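Local coordinates for beta-microseminoprotein (Homo sapiens, PDB 3IX0), which is a disulfide-rich protein secreted into seminal plasma that forms homodimers, interacts with PI16 and probably binds immunoglobulin, at residues H26-E31 against C40-T45; S54-Y59 against C73-V78. All coordinates share one frame; numbering follows the deposited sequence.

Interaction 1: residues H26-E31 against C40-T45; sequences HPINSE and CTCYET
E31 and T41 face each other as an antiparallel non-hydrogen-bonded pair, and just beyond them two backbone bonds join the segments. The N-H of C42 reaches the carbonyl of S30 (C42 N to S30 O, 3.0 Å) in an almost straight bond, 173° at the hydrogen. Its partner is short but bent, N29 N to C42 O at 2.7 Å and 132°, as the chain curls into the type II beta turn of residues 27-30. N29 fills the third position of that turn, where a positive phi suits asparagine better than most residues with a side chain. S30 secures the turn from within: its OG donates to a lone pair of P27 O in the carbonyl plane, and S30 N reaches the same oxygen.

C42 packs against the turn. With SG anti to the backbone N, the sulfur sits 3.5 Å from P27 O and touches CD1 of I28. I28 also lays CG2 against the carboxylate of E44, 3.5 Å from OE2, while the other oxygen of that group forms a salt bridge with R16. At the outer end, the N29 side chain crosses that of Y43 at about a right angle, OD1 3.9 Å from Y43 CD2, with the amide and ring planes 70° apart. A water accepts from E44 N and donates to N29 OD1 (2.9 Å).

Both backbone polar groups of C42 are thus bonded to the turn at the end of strand 38-42, and its disulfide to C18 ties the same site covalently to strand 18-19.

Interaction 2: residues S54-Y59 against C73-V78; sequences STPVGY and CKYIVV
Two separate two-stranded antiparallel sheets of the C-terminal half meet here: strand 55-58, which pairs with 91-93, and strand 74-79, which pairs with 64-69. No direct hydrogen bond joins them. P56 packs on Y75, the two side chains crossing at about a right angle, with P56 CD 3.5 Å from Y75 CD1. Farther along, P56 CG slides past V77 CG2 at 3.6 Å, the two side chains running in opposite directions. A proline serves well at this place, since it offers a rigid apolar surface to both neighbours.

The other branch of V77 turns to Y59. V77 CG1 lies over one face of the Y59 ring, offset toward CG and CD1, in a CH-pi contact 4.2 Å from the centroid and 19° off the ring normal; being anti to the backbone N (chi1 -178°), it leaves CG2 turned to the proline. The beta-branched valine therefore fills two sites at once.

The axes of strands 55-58 and 74-78 approach to 7.3 Å at 37°, so this is packing of side chains between sheets, with W92 of strand 91-93 and R66 of strand 64-69 bordering it. Near S54, where the backbones come closest but still make no direct bond, water bridges the gap. One molecule links S54 N to C73 O, and another donates to S54 O and accepts from Y75 N. The carbonyl of S54 also meets the Y75 ring at its edge, S54 O lying 3.4 Å from CD1. Alongside, the T55 and Y75 side chains point the same way, and their hydroxyls share a third water, 2.5 Å from T55 OG1 and 2.7 Å from Y75 OH.

Overall arrangement
From the N terminus, the chain passes through strand 2-6, the outermost neighbour of strand 46-51, and strand 18-19 before it reaches interaction 1. This contact closes the loop between residues 31 and 40 and joins strand 31-33, outermost in this chain's sheet, to strand 38-42. Only after strand 46-51 does interaction 2 open, closing the excursion through strand 64-69 and bringing the two small C-terminal sheets together. The contacts follow in series, neither nested nor crossed, on opposite sides of the chain's centre, with centres about 30 Å apart. The C37-C73 disulfide spans the two halves, linking the loop enclosed by interaction 1 to the start of the second segment of interaction 2.

Interaction 1: residues H26-E31 against C40-T45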
loop_
_atom_site.group_PDB
_atom_site.type_symbol
_atom_site.label_atom_id
_atom_site.label_comp_id
_atom_site.label_asym_id
_atom_site.label_seq_id
_atom_site.Cartn_x
_atom_site.Cartn_y
_atom_site.Cartn_z
ATOM N N HIS B 26 1.247 -8.179 20.900
ATOM C CA HIS B 26 -0.097 -7.988 20.410
ATOM C C HIS B 26 -0.785 -9.313 20.180
ATOM O O HIS B 26 -0.176 -10.273 19.726
ATOM C CB HIS B 26 -0.076 -7.195 19.101
ATOM C CG HIS B 26 0.648 -5.895 19.203
ATOM N ND1 HIS B 26 -0.017 -4.685 19.297
ATOM C CD2 HIS B 26 1.965 -5.598 19.249
ATOM C CE1 HIS B 26 0.858 -3.714 19.387
ATOM N NE2 HIS B 26 2.077 -4.232 19.357
ATOM N N PRO B 27 -2.073 -9.359 20.488
ATOM C CA PRO B 27 -2.882 -10.563 20.305
ATOM C C PRO B 27 -3.003 -10.934 18.828
ATOM O O PRO B 27 -3.041 -10.057 17.950
ATOM C CB PRO B 27 -4.257 -10.150 20.863
ATOM C CG PRO B 27 -4.002 -8.916 21.683
ATOM C CD PRO B 27 -2.846 -8.232 21.035
ATOM N N ILE B 28 -3.049 -12.234 18.558
ATOM C CA ILE B 28 -3.294 -12.714 17.205
ATOM C C ILE B 28 -4.593 -12.071 16.753
ATOM O O ILE B 28 -5.532 -11.961 17.531
ATOM C CB ILE B 28 -3.391 -14.259 17.156
ATOM C CG1 ILE B 28 -2.090 -14.892 17.638
ATOM C CG2 ILE B 28 -3.630 -14.735 15.752
ATOM C CD1 ILE B 28 -0.941 -14.671 16.682
ATOM N N ASN B 29 -4.616 -11.619 15.509
ATOM C CA ASN B 29 -5.750 -10.902 14.915
ATOM C C ASN B 29 -6.053 -9.504 15.445
ATOM O O ASN B 29 -7.169 -9.011 15.284
ATOM C CB ASN B 29 -7.017 -11.762 14.915
ATOM C CG ASN B 29 -6.849 -13.023 14.099
ATOM O OD1 ASN B 29 -6.162 -13.024 13.075
ATOM N ND2 ASN B 29 -7.451 -14.112 14.561
ATOM N N SER B 30 -5.076 -8.844 16.050
ATOM C CA SER B 30 -5.318 -7.469 16.507
ATOM C C SER B 30 -4.630 -6.426 15.630
ATOM O O SER B 30 -3.602 -6.711 14.997
ATOM C CB SER B 30 -4.891 -7.287 17.962
ATOM O OG SER B 30 -3.483 -7.166 18.048
ATOM N N GLU B 31 -5.196 -5.220 15.617
ATOM C CA GLU B 31 -4.636 -4.091 14.877
ATOM C C GLU B 31 -4.151 -3.036 15.857
ATOM O O GLU B 31 -4.743 -2.846 16.916
ATOM C CB GLU B 31 -5.683 -3.505 13.918
ATOM C CG GLU B 31 -5.214 -2.300 13.100
ATOM C CD GLU B 31 -5.346 -0.963 13.843
ATOM O OE1 GLU B 31 -6.123 -0.890 14.824
ATOM O OE2 GLU B 31 -4.676 0.022 13.442
ATOM N N CYS B 40 -0.648 -1.440 11.733
ATOM C CA CYS B 40 -0.118 -2.794 11.646
ATOM C C CYS B 40 -1.141 -3.808 12.116
ATOM O O CYS B 40 -1.946 -3.516 12.994
ATOM C CB CYS B 40 1.125 -2.925 12.532
ATOM S SG CYS B 40 2.485 -1.902 12.018
ATOM N N THR B 41 -1.075 -5.017 11.563
ATOM C CA THR B 41 -1.958 -6.092 11.970
ATOM C C THR B 41 -1.180 -7.368 12.241
ATOM O O THR B 41 -0.321 -7.759 11.461
ATOM C CB THR B 41 -3.044 -6.354 10.901
ATOM O OG1 THR B 41 -3.690 -5.120 10.562
ATOM C CG2 THR B 41 -4.094 -7.358 11.415
ATOM N N CYS B 42 -1.480 -8.005 13.368
ATOM C CA CYS B 42 -0.804 -9.217 13.775
ATOM C C CYS B 42 -1.614 -10.451 13.372
ATOM O O CYS B 42 -2.756 -10.598 13.771
ATOM C CB CYS B 42 -0.622 -9.215 15.288
ATOM S SG CYS B 42 -0.224 -10.847 15.973
ATOM N N TYR B 43 -1.029 -11.336 12.580
ATOM C CA TYR B 43 -1.689 -12.601 12.268
ATOM C C TYR B 43 -0.844 -13.766 12.716
ATOM O O TYR B 43 0.376 -13.651 12.949
ATOM C CB TYR B 43 -1.933 -12.784 10.759
ATOM C CG TYR B 43 -2.667 -11.656 10.085
ATOM C CD1 TYR B 43 -1.970 -10.623 9.478
ATOM C CD2 TYR B 43 -4.053 -11.622 10.054
ATOM C CE1 TYR B 43 -2.633 -9.580 8.864
ATOM C CE2 TYR B 43 -4.725 -10.579 9.438
ATOM C CZ TYR B 43 -4.011 -9.564 8.843
ATOM O OH TYR B 43 -4.672 -8.517 8.230
ATOM N N GLU B 44 -1.519 -14.902 12.788
ATOM C CA GLU B 44 -0.899 -16.177 13.071
ATOM C C GLU B 44 0.461 -16.284 12.378
ATOM O O GLU B 44 1.481 -16.460 13.032
ATOM C CB GLU B 44 -1.841 -17.288 12.604
ATOM C CG GLU B 44 -1.645 -18.615 13.283
ATOM C CD GLU B 44 -1.890 -18.548 14.773
ATOM O OE1 GLU B 44 -0.960 -18.885 15.544
ATOM O OE2 GLU B 44 -3.009 -18.158 15.168
ATOM N N THR B 45 0.492 -16.129 11.058
ATOM C CA THR B 45 1.718 -16.402 10.328
ATOM C C THR B 45 2.436 -15.183 9.768
ATOM O O THR B 45 3.499 -15.318 9.172
ATOM C CB THR B 45 1.451 -17.369 9.168
ATOM O OG1 THR B 45 0.484 -16.784 8.292
ATOM C CG2 THR B 45 0.921 -18.691 9.709
HETATM O O HOH W 1 -4.413 -14.949 11.790
#

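Interaction 2: residues S54-Y59 against C73-V78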
loop_
_atom_site.group_PDB
_atom_site.type_symbol
_atom_site.label_atom_id
_atom_site.label_comp_id
_atom_site.label_asym_id
_atom_site.label_seq_id
_atom_site.Cartn_x
_atom_site.Cartn_y
_atom_site.Cartn_z
ATOM N N SER B 54 -1.183 9.694 3.156
ATOM C CA SER B 54 -1.365 9.967 1.744
ATOM C C SER B 54 -0.446 11.111 1.266
ATOM O O SER B 54 -0.531 12.241 1.744
ATOM C CB SER B 54 -2.828 10.309 1.468
ATOM O OG SER B 54 -3.125 10.048 0.120
ATOM N N THR B 55 0.433 10.801 0.322
ATOM C CA THR B 55 1.400 11.763 -0.205
ATOM C C THR B 55 0.879 12.452 -1.462
ATOM O O THR B 55 0.631 11.800 -2.467
ATOM C CB THR B 55 2.726 11.046 -0.566
ATOM O OG1 THR B 55 3.155 10.278 0.550
ATOM C CG2 THR B 55 3.826 12.042 -0.947
ATOM N N PRO B 56 0.714 13.779 -1.410
ATOM C CA PRO B 56 0.298 14.511 -2.611
ATOM C C PRO B 56 1.442 14.547 -3.604
ATOM O O PRO B 56 2.549 14.889 -3.223
ATOM C CB PRO B 56 0.048 15.923 -2.088
ATOM C CG PRO B 56 0.996 16.002 -0.855
ATOM C CD PRO B 56 0.838 14.655 -0.229
ATOM N N VAL B 57 1.169 14.224 -4.863
ATOM C CA VAL B 57 2.216 14.147 -5.877
ATOM C C VAL B 57 1.875 14.991 -7.105
ATOM O O VAL B 57 2.741 15.292 -7.927
ATOM C CB VAL B 57 2.515 12.680 -6.287
ATOM C CG1 VAL B 57 3.188 11.935 -5.142
ATOM C CG2 VAL B 57 1.225 11.954 -6.708
ATOM N N GLY B 58 0.614 15.388 -7.219
ATOM C CA GLY B 58 0.202 16.218 -8.333
ATOM C C GLY B 58 -0.308 17.574 -7.886
ATOM O O GLY B 58 -1.417 17.705 -7.364
ATOM N N TYR B 59 0.517 18.588 -8.103
ATOM C CA TYR B 59 0.158 19.962 -7.809
ATOM C C TYR B 59 1.226 20.863 -8.418
ATOM O O TYR B 59 2.240 20.378 -8.917
ATOM C CB TYR B 59 0.078 20.189 -6.298
ATOM C CG TYR B 59 1.347 19.808 -5.561
ATOM C CD1 TYR B 59 2.363 20.730 -5.376
ATOM C CD2 TYR B 59 1.526 18.519 -5.049
ATOM C CE1 TYR B 59 3.511 20.395 -4.700
ATOM C CE2 TYR B 59 2.679 18.172 -4.370
ATOM C CZ TYR B 59 3.669 19.112 -4.199
ATOM O OH TYR B 59 4.827 18.789 -3.538
ATOM N N CYS B 73 -0.608 12.733 10.865
ATOM C CA CYS B 73 -0.221 11.783 9.838
ATOM C C CYS B 73 -0.726 12.196 8.478
ATOM O O CYS B 73 -1.288 11.373 7.755
ATOM C CB CYS B 73 -0.773 10.400 10.168
ATOM S SG CYS B 73 -0.030 9.737 11.599
ATOM N N LYS B 74 -0.552 13.466 8.129
ATOM C CA LYS B 74 -0.968 13.919 6.804
ATOM C C LYS B 74 -0.146 15.092 6.285
ATOM O O LYS B 74 0.598 15.731 7.028
ATOM C CB LYS B 74 -2.448 14.323 6.825
ATOM C CG LYS B 74 -2.742 15.543 7.715
ATOM C CD LYS B 74 -4.048 16.232 7.328
ATOM C CE LYS B 74 -4.219 17.544 8.090
ATOM N NZ LYS B 74 -5.550 18.170 7.849
ATOM N N TYR B 75 -0.314 15.384 5.003
ATOM C CA TYR B 75 0.280 16.565 4.390
ATOM C C TYR B 75 -0.746 17.659 4.186
ATOM O O TYR B 75 -1.911 17.391 3.956
ATOM C CB TYR B 75 0.813 16.236 3.008
ATOM C CG TYR B 75 2.097 15.486 2.998
ATOM C CD1 TYR B 75 2.110 14.091 2.945
ATOM C CD2 TYR B 75 3.307 16.159 3.016
ATOM C CE1 TYR B 75 3.304 13.389 2.917
ATOM C CE2 TYR B 75 4.518 15.464 2.987
ATOM C CZ TYR B 75 4.503 14.090 2.942
ATOM O OH TYR B 75 5.690 13.417 2.921
ATOM N N ILE B 76 -0.288 18.898 4.242
ATOM C CA ILE B 76 -1.032 19.994 3.665
ATOM C C ILE B 76 -0.238 20.465 2.449
ATOM O O ILE B 76 0.959 20.195 2.336
ATOM C CB ILE B 76 -1.246 21.140 4.669
ATOM C CG1 ILE B 76 0.087 21.649 5.221
ATOM C CG2 ILE B 76 -2.147 20.673 5.811
ATOM C CD1 ILE B 76 0.002 23.055 5.812
ATOM N N VAL B 77 -0.917 21.124 1.524
ATOM C CA VAL B 77 -0.269 21.643 0.325
ATOM C C VAL B 77 -0.667 23.096 0.171
ATOM O O VAL B 77 -1.847 23.412 0.021
ATOM C CB VAL B 77 -0.667 20.887 -0.932
ATOM C CG1 VAL B 77 0.077 21.449 -2.123
ATOM C CG2 VAL B 77 -0.386 19.373 -0.756
ATOM N N VAL B 78 0.336 23.969 0.209
ATOM C CA VAL B 78 0.104 25.379 0.431
ATOM C C VAL B 78 0.996 26.253 -0.436
ATOM O O VAL B 78 1.992 25.803 -0.992
ATOM C CB VAL B 78 0.304 25.724 1.917
ATOM C CG1 VAL B 78 -0.732 25.008 2.763
ATOM C CG2 VAL B 78 1.696 25.334 2.383
HETATM O O HOH W 2 -2.778 11.361 5.228
HETATM O O HOH W 3 -2.006 13.328 3.550
HETATM O O HOH W 4 5.152 11.039 1.872
#